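Local coordinates for protein probable Thioesterase (Bartonella henselae, PDB 3HM0) that probably hydrolyses thioesters, perhaps acyl-CoA-type substrates, as a member of the hotdog-fold thioesterase superfamily, at residues Met97-Arg103 / Met137-Val143; Leu110-Arg116 / Met127-His133; Gly87-Phe91 / Asn149-Arg155. All blocks are in the same frame, centred on the assembly; numbering follows the deposited sequence.

Contact 1. Residues Met97-Arg103 / Met137-Val143; sequences MEINFSR and MLVTAKV
Strands 97-101 and 137-143 run antiparallel, their axes 4.6 Å apart at 171°, and Glu98 with Lys142 and Asn100 with Thr140 form the hydrogen-bonded pairs. The bond from Asn100 N to Thr140 O is 2.9 Å long and almost straight. Beyond Phe101 the regular pattern ends. Leu138 O accepts two donors there: Ser102 N at 2.7 Å, nearly in line with the carbonyl, and Arg103 N at 3.0 Å, on a lone pair.

Met97, Ile99, Phe101, Val139, Ala141 and Val143 share one face of the sheet. CG2 of Ile99 presses alongside CG1 of Val139 at 3.4 Å. The same CG2 lies over one face of the Phe101 ring, toward its rim. The Met97 chain is extended, with CG anti to the backbone N (chi1 -167°), and this carries CE to 3.9 Å from Val143 CG2. Tyr59 and Phe63 of helix 58-72 cover this apolar face at Val139.

On the other face CB of Asn100 touches OG1 of Thr140 at 3.3 Å. In the loop after the strand, Arg103 reaches back to Met137, and its NH1 donates to Met137 O at 2.8 Å.

Leu138 and Val139 form a classic beta bulge against Ile131. Residues 97-100 also pair with a strand of the second subunit, so the sheet continues across the interface, as in hotdog-fold dimers.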
loop_
_atom_site.group_PDB
_atom_site.type_symbol
_atom_site.label_atom_id
_atom_site.label_comp_id
_atom_site.label_asym_id
_atom_site.label_seq_id
_atom_site.Cartn_x
_atom_site.Cartn_y
_atom_site.Cartn_z
ATOM N N MET A 97 -11.322 6.450 14.231
ATOM C CA MET A 97 -11.814 6.830 12.926
ATOM C C MET A 97 -13.169 6.137 12.655
ATOM O O MET A 97 -13.339 4.966 12.978
ATOM C CB MET A 97 -10.765 6.450 11.896
ATOM C CG MET A 97 -10.986 7.039 10.546
ATOM S SD MET A 97 -9.561 6.814 9.436
ATOM C CE MET A 97 -10.036 8.024 8.185
ATOM N N GLU A 98 -14.118 6.883 12.096
ATOM C CA GLU A 98 -15.395 6.362 11.624
ATOM C C GLU A 98 -15.521 6.629 10.157
ATOM O O GLU A 98 -15.519 7.791 9.743
ATOM C CB GLU A 98 -16.581 7.066 12.294
ATOM C CG GLU A 98 -17.328 6.196 13.301
ATOM C CD GLU A 98 -18.835 6.103 13.029
ATOM O OE1 GLU A 98 -19.484 7.165 12.818
ATOM O OE2 GLU A 98 -19.367 4.960 13.043
ATOM N N ILE A 99 -15.676 5.573 9.363
ATOM C CA ILE A 99 -15.860 5.749 7.917
ATOM C C ILE A 99 -17.178 5.178 7.411
ATOM O O ILE A 99 -17.594 4.075 7.767
ATOM C CB ILE A 99 -14.695 5.147 7.087
ATOM C CG1 ILE A 99 -13.354 5.454 7.741
ATOM C CG2 ILE A 99 -14.728 5.648 5.635
ATOM C CD1 ILE A 99 -12.951 4.435 8.790
ATOM N N ASN A 100 -17.812 5.964 6.560
ATOM C CA ASN A 100 -18.982 5.522 5.839
ATOM C C ASN A 100 -18.685 5.409 4.349
ATOM O O ASN A 100 -18.330 6.408 3.717
ATOM C CB ASN A 100 -20.145 6.497 6.080
ATOM C CG ASN A 100 -21.453 6.004 5.468
ATOM O OD1 ASN A 100 -21.788 4.813 5.561
ATOM N ND2 ASN A 100 -22.199 6.917 4.838
ATOM N N PHE A 101 -18.826 4.210 3.791
ATOM C CA PHE A 101 -18.601 4.001 2.349
ATOM C C PHE A 101 -19.906 3.951 1.549
ATOM O O PHE A 101 -20.506 2.882 1.405
ATOM C CB PHE A 101 -17.783 2.726 2.100
ATOM C CG PHE A 101 -16.469 2.656 2.881
ATOM C CD1 PHE A 101 -15.278 3.075 2.307
ATOM C CD2 PHE A 101 -16.429 2.145 4.170
ATOM C CE1 PHE A 101 -14.083 2.998 3.025
ATOM C CE2 PHE A 101 -15.235 2.060 4.870
ATOM C CZ PHE A 101 -14.061 2.476 4.298
ATOM N N SER A 102 -20.343 5.093 1.021
ATOM C CA SER A 102 -21.650 5.167 0.355
ATOM C C SER A 102 -21.619 4.779 -1.112
ATOM O O SER A 102 -22.448 4.008 -1.564
ATOM C CB SER A 102 -22.262 6.574 0.451
ATOM O OG SER A 102 -22.108 7.115 1.742
ATOM N N ARG A 103 -20.692 5.369 -1.855
ATOM C CA ARG A 103 -20.647 5.234 -3.286
ATOM C C ARG A 103 -19.208 5.022 -3.682
ATOM O O ARG A 103 -18.296 5.500 -2.990
ATOM C CB ARG A 103 -21.135 6.507 -3.925
ATOM C CG ARG A 103 -22.634 6.723 -3.858
ATOM C CD ARG A 103 -23.038 7.801 -4.867
ATOM N NE ARG A 103 -24.414 8.243 -4.664
ATOM C CZ ARG A 103 -24.850 8.962 -3.622
ATOM N NH1 ARG A 103 -24.028 9.342 -2.629
ATOM N NH2 ARG A 103 -26.139 9.305 -3.569
ATOM N N MET A 137 -21.350 12.513 -3.300
ATOM C CA MET A 137 -20.679 12.095 -2.074
ATOM C C MET A 137 -20.397 10.597 -2.106
ATOM O O MET A 137 -21.304 9.808 -2.327
ATOM C CB MET A 137 -21.539 12.445 -0.869
ATOM C CG MET A 137 -20.886 12.120 0.444
ATOM S SD MET A 137 -19.432 13.110 0.686
ATOM C CE MET A 137 -20.157 14.657 1.254
ATOM N N LEU A 138 -19.139 10.216 -1.889
ATOM C CA LEU A 138 -18.723 8.810 -1.945
ATOM C C LEU A 138 -18.444 8.215 -0.559
ATOM O O LEU A 138 -19.013 7.174 -0.188
ATOM C CB LEU A 138 -17.525 8.613 -2.884
ATOM C CG LEU A 138 -17.592 9.293 -4.261
ATOM C CD1 LEU A 138 -16.218 9.427 -4.898
ATOM C CD2 LEU A 138 -18.563 8.619 -5.209
ATOM N N VAL A 139 -17.601 8.894 0.210
ATOM C CA VAL A 139 -17.131 8.373 1.469
ATOM C C VAL A 139 -17.070 9.545 2.440
ATOM O O VAL A 139 -16.781 10.660 2.025
ATOM C CB VAL A 139 -15.697 7.752 1.315
ATOM C CG1 VAL A 139 -15.189 7.217 2.648
ATOM C CG2 VAL A 139 -15.677 6.650 0.271
ATOM N N THR A 140 -17.358 9.306 3.717
ATOM C CA THR A 140 -17.310 10.377 4.731
ATOM C C THR A 140 -16.609 9.839 5.966
ATOM O O THR A 140 -16.690 8.645 6.229
ATOM C CB THR A 140 -18.715 10.803 5.217
ATOM O OG1 THR A 140 -19.292 9.717 5.947
ATOM C CG2 THR A 140 -19.633 11.203 4.071
ATOM N N ALA A 141 -15.955 10.698 6.743
ATOM C CA ALA A 141 -15.222 10.199 7.903
ATOM C C ALA A 141 -15.081 11.182 9.072
ATOM O O ALA A 141 -14.956 12.405 8.866
ATOM C CB ALA A 141 -13.850 9.668 7.479
ATOM N N LYS A 142 -15.106 10.630 10.287
ATOM C CA LYS A 142 -14.803 11.372 11.496
ATOM C C LYS A 142 -13.531 10.793 12.063
ATOM O O LYS A 142 -13.409 9.588 12.253
ATOM C CB LYS A 142 -15.935 11.284 12.529
ATOM C CG LYS A 142 -17.051 12.345 12.388
ATOM C CD LYS A 142 -18.155 11.912 11.404
ATOM C CE LYS A 142 -18.827 13.119 10.698
ATOM N NZ LYS A 142 -19.268 12.812 9.271
ATOM N N VAL A 143 -12.560 11.663 12.304
ATOM C CA VAL A 143 -11.240 11.205 12.672
ATOM C C VAL A 143 -10.818 11.907 13.940
ATOM O O VAL A 143 -11.006 13.115 14.079
ATOM C CB VAL A 143 -10.220 11.516 11.565
ATOM C CG1 VAL A 143 -9.042 10.638 11.717
ATOM C CG2 VAL A 143 -10.828 11.297 10.182
#

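Contact 2. Residues Leu110-Arg116 / Met127-His133; sequences LLTIKTR and MEQYILH
Strands 110-116 and 127-133 are the two arms of an antiparallel beta hairpin, with axes 4.6 Å apart at 167°. Thr112 with Leu132 and Lys114 with Tyr130 are the regular hydrogen-bonded pairs. Thr112 N lies 2.9 Å from Leu132 O, and Lys114 N lies 2.8 Å from Tyr130 O. Toward Arg116 the pairing slackens, and the bond from Arg116 N to Glu128 O is weak.

The closest side-chain bond joins Gln129 and Thr115, which stand side by side. NE2 of Gln129 donates to OG1 of Thr115 at 2.7 Å, with the hydroxyl 15° out of the amide plane. Thr115 OG1 lies anti to its carbonyl carbon (chi1 -55°), while CG2, anti to the backbone N, meets CE of Met127 at 3.7 Å. Gln129 is buried, and its amide has further partners: NE2 also bonds Phe63 O, and OE1 accepts from Arg67. Together these bonds fix the rotation of the amide.

Leu111 CD1 approaches Ile131 CG2 at 4.0 Å on the same side of the sheet. On the other side CD of Lys114 passes CD1 of Leu132 at 3.4 Å, before its NZ forms a salt bridge with Asp38. The salt bridge from Arg116 NH2 to Glu128 OE1 is long; NH1 of the same group bonds Asn34 O, its stronger partner.

At the open end the edge of the His133 ring faces Leu110 O. A water links His133 NE2 to Leu110 N.

Strand 37-42 flanks 110-116, and strand 136-149 flanks 127-133. Helix 58-72 lies against the side of Leu111, Gln129 and Ile131, where Phe62 touches Leu111 and Phe63 touches Ile131.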
loop_
_atom_site.group_PDB
_atom_site.type_symbol
_atom_site.label_atom_id
_atom_site.label_comp_id
_atom_site.label_asym_id
_atom_site.label_seq_id
_atom_site.Cartn_x
_atom_site.Cartn_y
_atom_site.Cartn_z
ATOM N N LEU A 110 -11.646 12.009 -10.787
ATOM C CA LEU A 110 -11.000 13.104 -10.105
ATOM C C LEU A 110 -11.747 13.350 -8.807
ATOM O O LEU A 110 -12.947 13.662 -8.817
ATOM C CB LEU A 110 -10.996 14.349 -10.971
ATOM C CG LEU A 110 -10.203 15.524 -10.397
ATOM C CD1 LEU A 110 -8.822 15.112 -9.867
ATOM C CD2 LEU A 110 -10.074 16.599 -11.488
ATOM N N LEU A 111 -11.036 13.180 -7.691
ATOM C CA LEU A 111 -11.654 13.261 -6.370
ATOM C C LEU A 111 -11.438 14.627 -5.714
ATOM O O LEU A 111 -10.364 15.222 -5.841
ATOM C CB LEU A 111 -11.151 12.131 -5.439
ATOM C CG LEU A 111 -11.302 10.650 -5.837
ATOM C CD1 LEU A 111 -10.737 9.752 -4.763
ATOM C CD2 LEU A 111 -12.750 10.274 -6.125
ATOM N N THR A 112 -12.479 15.107 -5.034
ATOM C CA THR A 112 -12.416 16.282 -4.171
ATOM C C THR A 112 -12.451 15.788 -2.727
ATOM O O THR A 112 -13.355 15.027 -2.343
ATOM C CB THR A 112 -13.614 17.217 -4.432
ATOM O OG1 THR A 112 -13.688 17.513 -5.828
ATOM C CG2 THR A 112 -13.508 18.502 -3.639
ATOM N N ILE A 113 -11.443 16.188 -1.954
ATOM C CA ILE A 113 -11.318 15.796 -0.566
ATOM C C ILE A 113 -11.555 17.026 0.311
ATOM O O ILE A 113 -10.850 18.019 0.187
ATOM C CB ILE A 113 -9.923 15.179 -0.260
ATOM C CG1 ILE A 113 -9.590 14.048 -1.242
ATOM C CG2 ILE A 113 -9.851 14.663 1.193
ATOM C CD1 ILE A 113 -8.090 13.795 -1.402
ATOM N N LYS A 114 -12.550 16.950 1.194
ATOM C CA LYS A 114 -12.903 18.075 2.060
ATOM C C LYS A 114 -12.552 17.806 3.520
ATOM O O LYS A 114 -12.943 16.796 4.096
ATOM C CB LYS A 114 -14.368 18.462 1.887
ATOM C CG LYS A 114 -14.665 18.913 0.471
ATOM C CD LYS A 114 -16.130 18.849 0.108
ATOM C CE LYS A 114 -16.805 20.197 0.292
ATOM N NZ LYS A 114 -16.259 21.231 -0.661
ATOM N N THR A 115 -11.800 18.730 4.105
ATOM C CA THR A 115 -11.247 18.539 5.426
ATOM C C THR A 115 -11.393 19.826 6.224
ATOM O O THR A 115 -11.147 20.922 5.704
ATOM C CB THR A 115 -9.755 18.152 5.331
ATOM O OG1 THR A 115 -9.603 16.997 4.498
ATOM C CG2 THR A 115 -9.182 17.854 6.683
ATOM N N ARG A 116 -11.822 19.690 7.472
ATOM C CA ARG A 116 -11.732 20.785 8.416
ATOM C C ARG A 116 -11.589 20.217 9.820
ATOM O O ARG A 116 -12.009 19.090 10.078
ATOM C CB ARG A 116 -12.949 21.701 8.319
ATOM C CG ARG A 116 -14.236 21.079 8.839
ATOM C CD ARG A 116 -15.324 22.119 8.938
ATOM N NE ARG A 116 -16.656 21.558 9.198
ATOM C CZ ARG A 116 -17.748 22.301 9.386
ATOM N NH1 ARG A 116 -17.672 23.628 9.346
ATOM N NH2 ARG A 116 -18.919 21.724 9.611
ATOM N N MET A 127 -11.429 15.776 13.248
ATOM C CA MET A 127 -11.649 16.190 11.873
ATOM C C MET A 127 -12.862 15.531 11.208
ATOM O O MET A 127 -13.199 14.362 11.484
ATOM C CB MET A 127 -10.375 15.977 11.042
ATOM C CG MET A 127 -9.453 17.180 11.002
ATOM S SD MET A 127 -7.819 16.756 10.354
ATOM C CE MET A 127 -7.201 18.318 9.750
ATOM N N GLU A 128 -13.516 16.294 10.338
ATOM C CA GLU A 128 -14.599 15.780 9.516
ATOM C C GLU A 128 -14.124 15.838 8.085
ATOM O O GLU A 128 -13.880 16.926 7.554
ATOM C CB GLU A 128 -15.863 16.635 9.644
ATOM C CG GLU A 128 -16.735 16.337 10.859
ATOM C CD GLU A 128 -17.876 17.368 11.044
ATOM O OE1 GLU A 128 -18.203 18.119 10.078
ATOM O OE2 GLU A 128 -18.442 17.413 12.166
ATOM N N GLN A 129 -14.016 14.671 7.447
ATOM C CA GLN A 129 -13.517 14.610 6.072
ATOM C C GLN A 129 -14.546 14.021 5.148
ATOM O O GLN A 129 -15.299 13.153 5.562
ATOM C CB GLN A 129 -12.206 13.833 6.007
ATOM C CG GLN A 129 -11.124 14.406 6.888
ATOM C CD GLN A 129 -9.762 13.879 6.534
ATOM O OE1 GLN A 129 -9.285 12.920 7.156
ATOM N NE2 GLN A 129 -9.120 14.492 5.523
ATOM N N TYR A 130 -14.566 14.496 3.903
ATOM C CA TYR A 130 -15.486 14.022 2.878
ATOM C C TYR A 130 -14.769 13.753 1.545
ATOM O O TYR A 130 -13.812 14.450 1.179
ATOM C CB TYR A 130 -16.640 15.029 2.669
ATOM C CG TYR A 130 -17.466 15.298 3.920
ATOM C CD1 TYR A 130 -18.520 14.461 4.279
ATOM C CD2 TYR A 130 -17.176 16.378 4.754
ATOM C CE1 TYR A 130 -19.262 14.691 5.437
ATOM C CE2 TYR A 130 -17.913 16.619 5.915
ATOM C CZ TYR A 130 -18.959 15.774 6.251
ATOM O OH TYR A 130 -19.690 16.011 7.406
ATOM N N ILE A 131 -15.238 12.743 0.816
ATOM C CA ILE A 131 -14.722 12.480 -0.513
ATOM C C ILE A 131 -15.848 12.477 -1.530
ATOM O O ILE A 131 -16.754 11.655 -1.465
ATOM C CB ILE A 131 -13.863 11.185 -0.586
ATOM C CG1 ILE A 131 -12.584 11.358 0.252
ATOM C CG2 ILE A 131 -13.507 10.861 -2.047
ATOM C CD1 ILE A 131 -11.757 10.134 0.419
ATOM N N LEU A 132 -15.781 13.417 -2.471
ATOM C CA LEU A 132 -16.770 13.498 -3.542
ATOM C C LEU A 132 -16.124 13.298 -4.899
ATOM O O LEU A 132 -14.931 13.587 -5.093
ATOM C CB LEU A 132 -17.472 14.867 -3.558
ATOM C CG LEU A 132 -18.155 15.306 -2.272
ATOM C CD1 LEU A 132 -17.160 15.986 -1.375
ATOM C CD2 LEU A 132 -19.338 16.232 -2.596
ATOM N N HIS A 133 -16.934 12.805 -5.825
ATOM C CA HIS A 133 -16.627 12.906 -7.218
ATOM C C HIS A 133 -17.638 13.864 -7.859
ATOM O O HIS A 133 -18.804 13.509 -8.049
ATOM C CB HIS A 133 -16.664 11.540 -7.884
ATOM C CG HIS A 133 -16.451 11.609 -9.356
ATOM N ND1 HIS A 133 -17.307 11.022 -10.260
ATOM C CD2 HIS A 133 -15.502 12.243 -10.089
ATOM C CE1 HIS A 133 -16.885 11.269 -11.488
ATOM N NE2 HIS A 133 -15.789 12.006 -11.413
HETATM O O HOH W 1 -13.555 12.916 -12.756
#

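Contact 3. Residues Gly87-Phe91 / Asn149-Arg155; sequences GEKLF and NEEGKPR
A type I beta turn from Asn149 to Gly152 follows strand 136-149 and meets the chain leading into strand 90-101. The centre of this contact is about 20 Å from the centre of the chain.

Glu88 carries the contact with its carboxylate. OE1 accepts from Asn149 ND2 at 2.9 Å. That bond is nearly straight (176°), lies in the amide plane and reaches the syn side of OE1, somewhat out of the carboxylate plane. OE2 makes a salt bridge with NE at the guanidinium edge of Arg155; its modelled length is too short to be trusted. NH2 adds only a weak bond to OE1. The carboxylate and guanidinium planes are only 25° apart. Arg155 bends at chi2 (-60°), which turns NE and NH2 toward the acid. Its NH1 also donates to Pro154 O.

The Asn149 amide works on both sides. While ND2 holds Glu88, OD1 accepts from Lys153 N at 3.0 Å and weakly from Glu151 N, inside its own loop.

Beside the polar group CD2 of Leu90 packs against Arg155 CG at 3.8 Å and Asn149 CB at 4.0 Å. CA of Glu150 meets the edge of the Phe91 ring. That ring also packs edge-to-face with Phe50 of the second subunit. Lys89 CD runs past Glu150 OE1 at 3.8 Å, without a salt bridge between the charged ends.

The polar bonds join the approach to strand 90-101 to the turn and to Arg155 beyond it. Both carboxylate oxygens of Glu88 thus have donors. The positive guanidinium would be expected to favour the ionised form of the acid, although the nearby carboxylate of Glu151 would work against it.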
loop_
_atom_site.group_PDB
_atom_site.type_symbol
_atom_site.label_atom_id
_atom_site.label_comp_id
_atom_site.label_asym_id
_atom_site.label_seq_id
_atom_site.Cartn_x
_atom_site.Cartn_y
_atom_site.Cartn_z
ATOM N N GLY A 87 11.887 20.410 20.354
ATOM C CA GLY A 87 12.515 19.899 21.575
ATOM C C GLY A 87 12.628 18.386 21.565
ATOM O O GLY A 87 13.636 17.826 22.014
ATOM N N GLU A 88 11.584 17.734 21.056
ATOM C CA GLU A 88 11.596 16.301 20.750
ATOM C C GLU A 88 10.874 16.055 19.424
ATOM O O GLU A 88 10.159 16.927 18.928
ATOM C CB GLU A 88 10.960 15.477 21.885
ATOM C CG GLU A 88 9.829 16.181 22.626
ATOM C CD GLU A 88 9.010 15.254 23.528
ATOM O OE1 GLU A 88 9.488 14.148 23.895
ATOM O OE2 GLU A 88 7.883 15.654 23.875
ATOM N N LYS A 89 11.059 14.869 18.854
ATOM C CA LYS A 89 10.370 14.506 17.625
ATOM C C LYS A 89 8.916 14.180 17.931
ATOM O O LYS A 89 8.606 13.592 18.964
ATOM C CB LYS A 89 11.052 13.327 16.955
ATOM C CG LYS A 89 12.534 13.521 16.762
ATOM C CD LYS A 89 13.119 12.403 15.930
ATOM C CE LYS A 89 14.516 12.743 15.469
ATOM N NZ LYS A 89 15.265 11.471 15.261
ATOM N N LEU A 90 8.025 14.583 17.033
ATOM C CA LEU A 90 6.594 14.526 17.297
ATOM C C LEU A 90 5.855 14.034 16.077
ATOM O O LEU A 90 6.204 14.399 14.964
ATOM C CB LEU A 90 6.056 15.904 17.736
ATOM C CG LEU A 90 6.559 16.417 19.096
ATOM C CD1 LEU A 90 6.223 17.894 19.319
ATOM C CD2 LEU A 90 6.052 15.533 20.258
ATOM N N PHE A 91 4.839 13.204 16.289
ATOM C CA PHE A 91 4.098 12.607 15.188
ATOM C C PHE A 91 2.626 12.648 15.496
ATOM O O PHE A 91 2.220 12.432 16.624
ATOM C CB PHE A 91 4.497 11.141 14.948
ATOM C CG PHE A 91 5.975 10.913 14.726
ATOM C CD1 PHE A 91 6.515 10.944 13.442
ATOM C CD2 PHE A 91 6.811 10.633 15.796
ATOM C CE1 PHE A 91 7.882 10.718 13.221
ATOM C CE2 PHE A 91 8.177 10.410 15.603
ATOM C CZ PHE A 91 8.718 10.450 14.307
ATOM N N ASN A 149 5.252 11.555 20.921
ATOM C CA ASN A 149 6.692 11.569 20.703
ATOM C C ASN A 149 7.248 10.202 20.307
ATOM O O ASN A 149 6.520 9.211 20.276
ATOM C CB ASN A 149 7.419 12.153 21.907
ATOM C CG ASN A 149 7.469 11.207 23.097
ATOM O OD1 ASN A 149 6.874 10.120 23.090
ATOM N ND2 ASN A 149 8.189 11.622 24.136
ATOM N N GLU A 150 8.541 10.162 20.012
ATOM C CA GLU A 150 9.229 8.969 19.498
ATOM C C GLU A 150 8.994 7.723 20.367
ATOM O O GLU A 150 9.115 6.582 19.900
ATOM C CB GLU A 150 10.719 9.276 19.450
ATOM C CG GLU A 150 11.482 8.822 18.232
ATOM C CD GLU A 150 12.963 9.161 18.393
ATOM O OE1 GLU A 150 13.258 10.214 19.020
ATOM O OE2 GLU A 150 13.830 8.377 17.926
ATOM N N GLU A 151 8.658 7.968 21.634
ATOM C CA GLU A 151 8.416 6.925 22.625
ATOM C C GLU A 151 6.924 6.570 22.752
ATOM O O GLU A 151 6.546 5.743 23.579
ATOM C CB GLU A 151 8.976 7.361 23.988
ATOM C CG GLU A 151 10.500 7.335 24.096
ATOM C CD GLU A 151 11.176 8.630 23.630
ATOM O OE1 GLU A 151 10.569 9.728 23.746
ATOM O OE2 GLU A 151 12.336 8.547 23.160
ATOM N N GLY A 152 6.077 7.202 21.947
ATOM C CA GLY A 152 4.647 6.925 21.989
ATOM C C GLY A 152 3.916 7.578 23.147
ATOM O O GLY A 152 2.730 7.335 23.348
ATOM N N LYS A 153 4.605 8.413 23.914
ATOM C CA LYS A 153 3.941 9.179 24.972
ATOM C C LYS A 153 3.229 10.401 24.376
ATOM O O LYS A 153 3.801 11.082 23.533
ATOM C CB LYS A 153 4.941 9.603 26.057
ATOM N N PRO A 154 1.977 10.672 24.807
ATOM C CA PRO A 154 1.198 11.826 24.345
ATOM C C PRO A 154 1.791 13.166 24.763
ATOM O O PRO A 154 2.449 13.253 25.806
ATOM C CB PRO A 154 -0.165 11.632 25.023
ATOM C CG PRO A 154 0.099 10.742 26.161
ATOM C CD PRO A 154 1.185 9.826 25.716
ATOM N N ARG A 155 1.543 14.191 23.944
ATOM C CA ARG A 155 2.068 15.540 24.145
ATOM C C ARG A 155 1.006 16.553 23.766
ATOM O O ARG A 155 0.150 16.265 22.938
ATOM C CB ARG A 155 3.336 15.769 23.301
ATOM C CG ARG A 155 4.562 14.974 23.738
ATOM C CD ARG A 155 4.947 15.331 25.161
ATOM N NE ARG A 155 6.265 14.826 25.522
ATOM C CZ ARG A 155 6.499 13.852 26.397
ATOM N NH1 ARG A 155 5.493 13.247 27.026
ATOM N NH2 ARG A 155 7.754 13.492 26.651
#

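In the fold
From the N terminus the chain gives strand 37-42 and helices 58-72 and 78-83, then enters strand 90-101 through 87-91. Contact 3 closes the widest loop, from this entry to the turn after strand 136-149. Contact 1 is nested inside it and joins the far part of strand 90-101 to the start of 136-149. Contact 2 is nested inside contact 1 as the hairpin of strands 110-120 and 124-133. Contacts 1 and 2 touch, since strands 124-133 and 136-149 are sheet neighbours. Contact 3 lies on the opposite side of the chain's centre, its centre about 29 Å from that of contact 1.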